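Local coordinates for GCN5-related N-acetyltransferase (Kribbella flavida, PDB 4MY0), which binds acetyl-CoA and probably transfers its acetyl group to an amine, perhaps that of an aminoglycoside, as a member of the GNAT family, at residues D6-V11 and V56-E61; V11-T16 and G51-V56. All blocks are in the same frame, centred on the assembly; numbering follows the deposited sequence.

Contact 1: residues D6-V11 and V56-E61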
ATOM      1  N   ASP C   6      32.064 -35.716  -8.339  1.00 30.41           N
ATOM      2  CA  ASP C   6      32.531 -34.505  -7.666  1.00 27.37           C
ATOM      3  C   ASP C   6      33.907 -34.722  -7.059  1.00 32.23           C
ATOM      4  O   ASP C   6      34.224 -35.818  -6.602  1.00 31.21           O
ATOM      5  CB  ASP C   6      31.560 -34.049  -6.566  1.00 25.89           C
ATOM      6  CG  ASP C   6      30.311 -33.384  -7.127  1.00 33.55           C
ATOM      7  OD1 ASP C   6      30.405 -32.788  -8.220  1.00 35.22           O
ATOM      8  OD2 ASP C   6      29.238 -33.459  -6.478  1.00 36.55           O
ATOM      9  N   ASP C   7      34.722 -33.673  -7.057  1.00 27.32           N
ATOM     10  CA  ASP C   7      36.015 -33.726  -6.375  1.00 38.36           C
ATOM     11  C   ASP C   7      36.167 -32.390  -5.670  1.00 34.55           C
ATOM     12  O   ASP C   7      36.854 -31.486  -6.154  1.00 36.07           O
ATOM     13  CB  ASP C   7      37.149 -33.960  -7.377  1.00 46.62           C
ATOM     14  CG  ASP C   7      38.527 -33.889  -6.735  1.00 57.71           C
ATOM     15  OD1 ASP C   7      38.631 -34.119  -5.507  1.00 60.70           O
ATOM     16  OD2 ASP C   7      39.502 -33.597  -7.468  1.00 61.86           O
ATOM     17  N   LEU C   8      35.492 -32.258  -4.536  1.00 33.59           N
ATOM     18  CA  LEU C   8      35.341 -30.961  -3.894  1.00 35.40           C
ATOM     19  C   LEU C   8      36.570 -30.592  -3.085  1.00 36.08           C
ATOM     20  O   LEU C   8      37.039 -31.372  -2.263  1.00 38.14           O
ATOM     21  CB  LEU C   8      34.098 -30.947  -2.999  1.00 33.45           C
ATOM     22  CG  LEU C   8      32.760 -31.065  -3.722  1.00 33.74           C
ATOM     23  CD1 LEU C   8      31.740 -31.735  -2.820  1.00 31.83           C
ATOM     24  CD2 LEU C   8      32.285 -29.680  -4.170  1.00 29.48           C
ATOM     25  N   ARG C   9      37.099 -29.399  -3.322  1.00 33.24           N
ATOM     26  CA  ARG C   9      38.214 -28.929  -2.518  1.00 36.40           C
ATOM     27  C   ARG C   9      38.277 -27.413  -2.404  1.00 32.08           C
ATOM     28  O   ARG C   9      37.831 -26.662  -3.292  1.00 25.49           O
ATOM     29  CB  ARG C   9      39.542 -29.490  -3.029  1.00 41.69           C
ATOM     30  CG  ARG C   9      39.845 -29.072  -4.428  1.00 46.14           C
ATOM     31  CD  ARG C   9      40.941 -29.910  -5.077  1.00 52.52           C
ATOM     32  NE  ARG C   9      41.054 -29.508  -6.475  1.00 56.22           N
ATOM     33  CZ  ARG C   9      41.808 -28.498  -6.899  1.00 56.69           C
ATOM     34  NH1 ARG C   9      42.549 -27.808  -6.035  1.00 54.95           N
ATOM     35  NH2 ARG C   9      41.833 -28.185  -8.188  1.00 58.25           N
ATOM     36  N   LEU C  10      38.850 -26.987  -1.286  1.00 27.23           N
ATOM     37  CA  LEU C  10      38.993 -25.586  -0.960  1.00 31.77           C
ATOM     38  C   LEU C  10      40.132 -25.042  -1.801  1.00 31.53           C
ATOM     39  O   LEU C  10      41.125 -25.720  -1.987  1.00 30.88           O
ATOM     40  CB  LEU C  10      39.336 -25.474   0.517  1.00 29.99           C
ATOM     41  CG  LEU C  10      39.578 -24.069   1.026  1.00 29.69           C
ATOM     42  CD1 LEU C  10      38.239 -23.404   1.219  1.00 22.03           C
ATOM     43  CD2 LEU C  10      40.412 -24.107   2.311  1.00 32.82           C
ATOM     44  N   VAL C  11      39.989 -23.837  -2.342  1.00 30.08           N
ATOM     45  CA  VAL C  11      41.093 -23.229  -3.088  1.00 29.80           C
ATOM     46  C   VAL C  11      41.171 -21.750  -2.765  1.00 32.42           C
ATOM     47  O   VAL C  11      40.264 -21.196  -2.123  1.00 29.18           O
ATOM     48  CB  VAL C  11      40.890 -23.324  -4.610  1.00 31.54           C
ATOM     49  CG1 VAL C  11      40.947 -24.762  -5.090  1.00 31.93           C
ATOM     50  CG2 VAL C  11      39.567 -22.647  -5.004  1.00 29.62           C
ATOM     51  N   VAL C  56      35.430 -22.934  -3.141  1.00 20.71           N
ATOM     52  CA  VAL C  56      35.428 -24.383  -3.268  1.00 21.19           C
ATOM     53  C   VAL C  56      35.269 -24.724  -4.744  1.00 26.67           C
ATOM     54  O   VAL C  56      34.424 -24.124  -5.419  1.00 22.47           O
ATOM     55  CB  VAL C  56      34.286 -25.032  -2.480  1.00 23.87           C
ATOM     56  CG1 VAL C  56      34.191 -26.523  -2.830  1.00 24.73           C
ATOM     57  CG2 VAL C  56      34.513 -24.851  -0.985  1.00 23.06           C
ATOM     58  N   VAL C  57      36.093 -25.639  -5.266  1.00 28.17           N
ATOM     59  CA  VAL C  57      35.863 -26.139  -6.620  1.00 31.01           C
ATOM     60  C   VAL C  57      35.457 -27.606  -6.605  1.00 33.84           C
ATOM     61  O   VAL C  57      35.705 -28.320  -5.625  1.00 30.21           O
ATOM     62  CB  VAL C  57      37.082 -25.985  -7.562  1.00 34.93           C
ATOM     63  CG1 VAL C  57      37.448 -24.517  -7.755  1.00 32.37           C
ATOM     64  CG2 VAL C  57      38.276 -26.818  -7.064  1.00 36.00           C
ATOM     65  N   SER C  58      34.807 -28.028  -7.691  1.00 33.32           N
ATOM     66  CA  SER C  58      34.573 -29.435  -7.997  1.00 37.20           C
ATOM     67  C   SER C  58      35.199 -29.677  -9.367  1.00 36.38           C
ATOM     68  O   SER C  58      34.700 -29.174 -10.385  1.00 35.50           O
ATOM     69  CB  SER C  58      33.073 -29.737  -8.035  1.00 38.77           C
ATOM     70  OG  SER C  58      32.831 -31.121  -8.238  1.00 38.53           O
ATOM     71  N   GLY C  59      36.296 -30.431  -9.401  1.00 39.33           N
ATOM     72  CA  GLY C  59      37.102 -30.501 -10.605  1.00 36.60           C
ATOM     73  C   GLY C  59      37.718 -29.128 -10.787  1.00 39.36           C
ATOM     74  O   GLY C  59      38.434 -28.653  -9.900  1.00 41.49           O
ATOM     75  N   ASP C  60      37.427 -28.477 -11.913  1.00 44.24           N
ATOM     76  CA  ASP C  60      37.830 -27.082 -12.102  1.00 50.68           C
ATOM     77  C   ASP C  60      36.638 -26.113 -12.214  1.00 45.70           C
ATOM     78  O   ASP C  60      36.780 -24.993 -12.705  1.00 47.85           O
ATOM     79  CB  ASP C  60      38.792 -26.930 -13.291  1.00 63.42           C
ATOM     80  CG  ASP C  60      38.278 -27.597 -14.550  1.00 74.85           C
ATOM     81  OD1 ASP C  60      37.399 -27.004 -15.214  1.00 78.93           O
ATOM     82  OD2 ASP C  60      38.761 -28.704 -14.881  1.00 77.36           O
ATOM     83  N   GLU C  61      35.469 -26.537 -11.747  1.00 37.35           N
ATOM     84  CA  GLU C  61      34.318 -25.641 -11.692  1.00 36.67           C
ATOM     85  C   GLU C  61      34.196 -25.000 -10.299  1.00 31.78           C
ATOM     86  O   GLU C  61      34.205 -25.707  -9.281  1.00 27.60           O
ATOM     87  CB  GLU C  61      33.035 -26.403 -12.023  1.00 42.75           C
ATOM     88  CG  GLU C  61      32.034 -25.608 -12.835  1.00 55.30           C
ATOM     89  CD  GLU C  61      32.401 -25.548 -14.313  1.00 65.90           C
ATOM     90  OE1 GLU C  61      32.547 -26.622 -14.940  1.00 66.92           O
ATOM     91  OE2 GLU C  61      32.545 -24.427 -14.846  1.00 70.48           O
TER
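Arg9 and Val57 face each other as an antiparallel hydrogen-bonded pair, with Arg9 N 2.9 Å from Val57 O and Val57 N 2.8 Å from Arg9 O. Here the packing is tight: Val57 CG1 and CG2 meet Val11, whose side chain crosses that of Val57 at about a right angle, CG1 of Val11 lying 3.9 Å from CG2 of Val57. That same Val57 CG2 lies over one face of the Arg9 guanidinium, because CG of Arg9 sits between backbone N and carbonyl carbon (chi1 61°) and the extended chain runs alongside the valine. The other face of the two strands carries Leu8 and Val56, their methyls CD2 and CG1 3.9 Å apart, under helix 99-113 of the GNAT fold, whose first strand 8-12 is paired here with 53-58. Toward the type II' turn from Ser58 to Glu61 the pairing slackens: Gly59 N reaches Asp7 O in a weak 3.5 Å bond, and the Asp7 side chain is exposed. Ser58 OG donates to Asp6 OD1 at 2.9 Å, from above the carboxylate plane, while Tyr94 OH also bonds OD1. Without this carboxylate, as with an alanine here, the hydroxyls of Ser58 and Tyr94 would probably lose their shared partner.

Contact 2: residues V11-T16 and G51-V56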
ATOM      1  N   VAL C  11      39.989 -23.837  -2.342  1.00 30.08           N
ATOM      2  CA  VAL C  11      41.093 -23.229  -3.088  1.00 29.80           C
ATOM      3  C   VAL C  11      41.171 -21.750  -2.765  1.00 32.42           C
ATOM      4  O   VAL C  11      40.264 -21.196  -2.123  1.00 29.18           O
ATOM      5  CB  VAL C  11      40.890 -23.324  -4.610  1.00 31.54           C
ATOM      6  CG1 VAL C  11      40.947 -24.762  -5.090  1.00 31.93           C
ATOM      7  CG2 VAL C  11      39.567 -22.647  -5.004  1.00 29.62           C
ATOM      8  N   ASP C  12      42.258 -21.122  -3.210  1.00 26.66           N
ATOM      9  CA  ASP C  12      42.359 -19.671  -3.256  1.00 39.61           C
ATOM     10  C   ASP C  12      41.842 -19.253  -4.625  1.00 35.57           C
ATOM     11  O   ASP C  12      42.350 -19.715  -5.650  1.00 34.22           O
ATOM     12  CB  ASP C  12      43.818 -19.218  -3.098  1.00 44.65           C
ATOM     13  CG  ASP C  12      44.310 -19.279  -1.650  1.00 51.09           C
ATOM     14  OD1 ASP C  12      43.588 -19.811  -0.780  1.00 50.63           O
ATOM     15  OD2 ASP C  12      45.435 -18.799  -1.383  1.00 58.31           O
ATOM     16  N   ILE C  13      40.826 -18.396  -4.641  1.00 32.02           N
ATOM     17  CA  ILE C  13      40.235 -17.915  -5.889  1.00 31.21           C
ATOM     18  C   ILE C  13      41.262 -17.075  -6.630  1.00 31.86           C
ATOM     19  O   ILE C  13      41.909 -16.208  -6.030  1.00 32.42           O
ATOM     20  CB  ILE C  13      38.956 -17.074  -5.624  1.00 32.36           C
ATOM     21  CG1 ILE C  13      37.815 -17.976  -5.154  1.00 32.48           C
ATOM     22  CG2 ILE C  13      38.527 -16.315  -6.880  1.00 27.25           C
ATOM     23  CD1 ILE C  13      37.353 -18.966  -6.223  1.00 34.63           C
ATOM     24  N   THR C  14      41.440 -17.345  -7.921  1.00 33.18           N
ATOM     25  CA  THR C  14      42.324 -16.533  -8.754  1.00 39.08           C
ATOM     26  C   THR C  14      41.534 -15.527  -9.592  1.00 38.31           C
ATOM     27  O   THR C  14      40.310 -15.615  -9.693  1.00 35.22           O
ATOM     28  CB  THR C  14      43.157 -17.408  -9.700  1.00 42.26           C
ATOM     29  OG1 THR C  14      42.276 -18.151 -10.553  1.00 46.26           O
ATOM     30  CG2 THR C  14      44.021 -18.373  -8.902  1.00 38.99           C
ATOM     31  N   GLU C  15      42.253 -14.592 -10.208  1.00 39.12           N
ATOM     32  CA  GLU C  15      41.646 -13.532 -11.008  1.00 43.46           C
ATOM     33  C   GLU C  15      40.826 -14.067 -12.184  1.00 42.23           C
ATOM     34  O   GLU C  15      39.781 -13.510 -12.529  1.00 41.40           O
ATOM     35  CB  GLU C  15      42.733 -12.569 -11.501  1.00 50.59           C
ATOM     36  CG  GLU C  15      42.210 -11.398 -12.323  1.00 57.27           C
ATOM     37  CD  GLU C  15      43.142 -10.194 -12.303  1.00 62.09           C
ATOM     38  OE1 GLU C  15      44.248 -10.295 -11.728  1.00 64.30           O
ATOM     39  OE2 GLU C  15      42.759  -9.142 -12.856  1.00 62.48           O
ATOM     40  N   THR C  16      41.284 -15.163 -12.784  1.00 39.57           N
ATOM     41  CA  THR C  16      40.588 -15.754 -13.926  1.00 41.18           C
ATOM     42  C   THR C  16      39.325 -16.528 -13.517  1.00 41.19           C
ATOM     43  O   THR C  16      38.508 -16.874 -14.365  1.00 42.23           O
ATOM     44  CB  THR C  16      41.515 -16.686 -14.737  1.00 41.77           C
ATOM     45  OG1 THR C  16      41.965 -17.758 -13.897  1.00 43.27           O
ATOM     46  CG2 THR C  16      42.722 -15.923 -15.268  1.00 40.08           C
ATOM     47  N   GLY C  51      45.233 -12.718  -0.608  1.00 32.78           N
ATOM     48  CA  GLY C  51      44.936 -14.032  -0.055  1.00 28.99           C
ATOM     49  C   GLY C  51      43.670 -14.023   0.788  1.00 31.84           C
ATOM     50  O   GLY C  51      43.527 -14.798   1.739  1.00 30.69           O
ATOM     51  N   ARG C  52      42.740 -13.145   0.431  1.00 25.58           N
ATOM     52  CA  ARG C  52      41.505 -13.016   1.194  1.00 28.03           C
ATOM     53  C   ARG C  52      40.253 -13.322   0.362  1.00 27.42           C
ATOM     54  O   ARG C  52      39.155 -12.804   0.633  1.00 25.57           O
ATOM     55  CB  ARG C  52      41.434 -11.624   1.845  1.00 28.80           C
ATOM     56  CG  ARG C  52      42.462 -11.403   2.978  1.00 31.59           C
ATOM     57  CD  ARG C  52      42.788  -9.922   3.196  1.00 35.37           C
ATOM     58  NE  ARG C  52      41.639  -9.089   2.886  1.00 44.95           N
ATOM     59  CZ  ARG C  52      41.688  -7.956   2.196  1.00 43.13           C
ATOM     60  NH1 ARG C  52      42.843  -7.486   1.756  1.00 38.47           N
ATOM     61  NH2 ARG C  52      40.570  -7.288   1.958  1.00 45.20           N
ATOM     62  N   PHE C  53      40.411 -14.190  -0.636  1.00 25.40           N
ATOM     63  CA  PHE C  53      39.276 -14.650  -1.445  1.00 25.96           C
ATOM     64  C   PHE C  53      39.331 -16.179  -1.561  1.00 28.10           C
ATOM     65  O   PHE C  53      40.157 -16.733  -2.310  1.00 25.66           O
ATOM     66  CB  PHE C  53      39.325 -14.017  -2.844  1.00 25.07           C
ATOM     67  CG  PHE C  53      37.969 -13.783  -3.458  1.00 30.12           C
ATOM     68  CD1 PHE C  53      37.728 -12.646  -4.212  1.00 23.39           C
ATOM     69  CD2 PHE C  53      36.934 -14.702  -3.282  1.00 29.55           C
ATOM     70  CE1 PHE C  53      36.470 -12.412  -4.780  1.00 25.47           C
ATOM     71  CE2 PHE C  53      35.676 -14.481  -3.842  1.00 28.46           C
ATOM     72  CZ  PHE C  53      35.440 -13.325  -4.591  1.00 26.49           C
ATOM     73  N   LEU C  54      38.464 -16.860  -0.822  1.00 21.60           N
ATOM     74  CA  LEU C  54      38.475 -18.319  -0.801  1.00 28.13           C
ATOM     75  C   LEU C  54      37.327 -18.901  -1.615  1.00 28.58           C
ATOM     76  O   LEU C  54      36.289 -18.259  -1.796  1.00 20.22           O
ATOM     77  CB  LEU C  54      38.419 -18.840   0.633  1.00 28.80           C
ATOM     78  CG  LEU C  54      39.702 -18.558   1.427  1.00 34.29           C
ATOM     79  CD1 LEU C  54      39.483 -18.848   2.863  1.00 35.77           C
ATOM     80  CD2 LEU C  54      40.835 -19.410   0.913  1.00 33.83           C
ATOM     81  N   GLY C  55      37.518 -20.114  -2.119  1.00 27.65           N
ATOM     82  CA  GLY C  55      36.451 -20.773  -2.845  1.00 25.84           C
ATOM     83  C   GLY C  55      36.492 -22.277  -2.682  1.00 27.01           C
ATOM     84  O   GLY C  55      37.456 -22.831  -2.132  1.00 26.81           O
ATOM     85  N   VAL C  56      35.430 -22.934  -3.141  1.00 20.71           N
ATOM     86  CA  VAL C  56      35.428 -24.383  -3.268  1.00 21.19           C
ATOM     87  C   VAL C  56      35.269 -24.724  -4.744  1.00 26.67           C
ATOM     88  O   VAL C  56      34.424 -24.124  -5.419  1.00 22.47           O
ATOM     89  CB  VAL C  56      34.286 -25.032  -2.480  1.00 23.87           C
ATOM     90  CG1 VAL C  56      34.191 -26.523  -2.830  1.00 24.73           C
ATOM     91  CG2 VAL C  56      34.513 -24.851  -0.985  1.00 23.06           C
TER
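The Phe53 ring takes Ile13 CG2 over one face, 4.2 Å above its plane and offset toward the rim. Along the same side chain, Ile13 CG1 comes within 3.9 Å of Phe53 CD2, and Leu18 and Val21 of helix 18-26 pack on both residues. In Ile13, chi1 (-71°) sets CG1 against Leu54 C, and chi2 (-65°) turns CD1 over the Gly55 backbone, to within 3.9 Å of Gly55 CA; CD1 occupies the space beside this glycine, which has no side chain of its own. The side chains of Asp12 and Leu54 lie side by side, pointing the same way, with Asp12 OD1 3.3 Å from Leu54 CD2. The aspartate's charge is met by a salt bridge from Arg110 of helix 99-113, an arginine that also binds Gly51 O. Between these side chains the backbones pair in antiparallel fashion: Val11 N to Gly55 O at 2.7 Å and Gly55 N to Val11 O at 3.0 Å. Past the strand end, Ile13 N still bonds Phe53 O at 2.9 Å. Gly51, with positive phi, closes helix 34-49 in a Schellman motif and leads into strand 53-58, so the segments join the first two strands of the GNAT fold to the helices that connect them.

From the N terminus the chain enters strand 8-12, first through contact 1 and then, from Val11 onward, through contact 2. It leaves by way of helices 18-26 and 34-49 and returns along strand 53-58 in the opposite direction, closing the shorter loop at contact 2 before the longer one at contact 1, which encloses it. The two contacts share Val11 and Val56, and Leu10 CD1 packs 3.5 Å from Gly55 O where they adjoin. Together they form one continuous antiparallel pairing: contact 2 anchors its buried end against both helices, whereas contact 1 carries it out to the surface and the turn into strand 61-75.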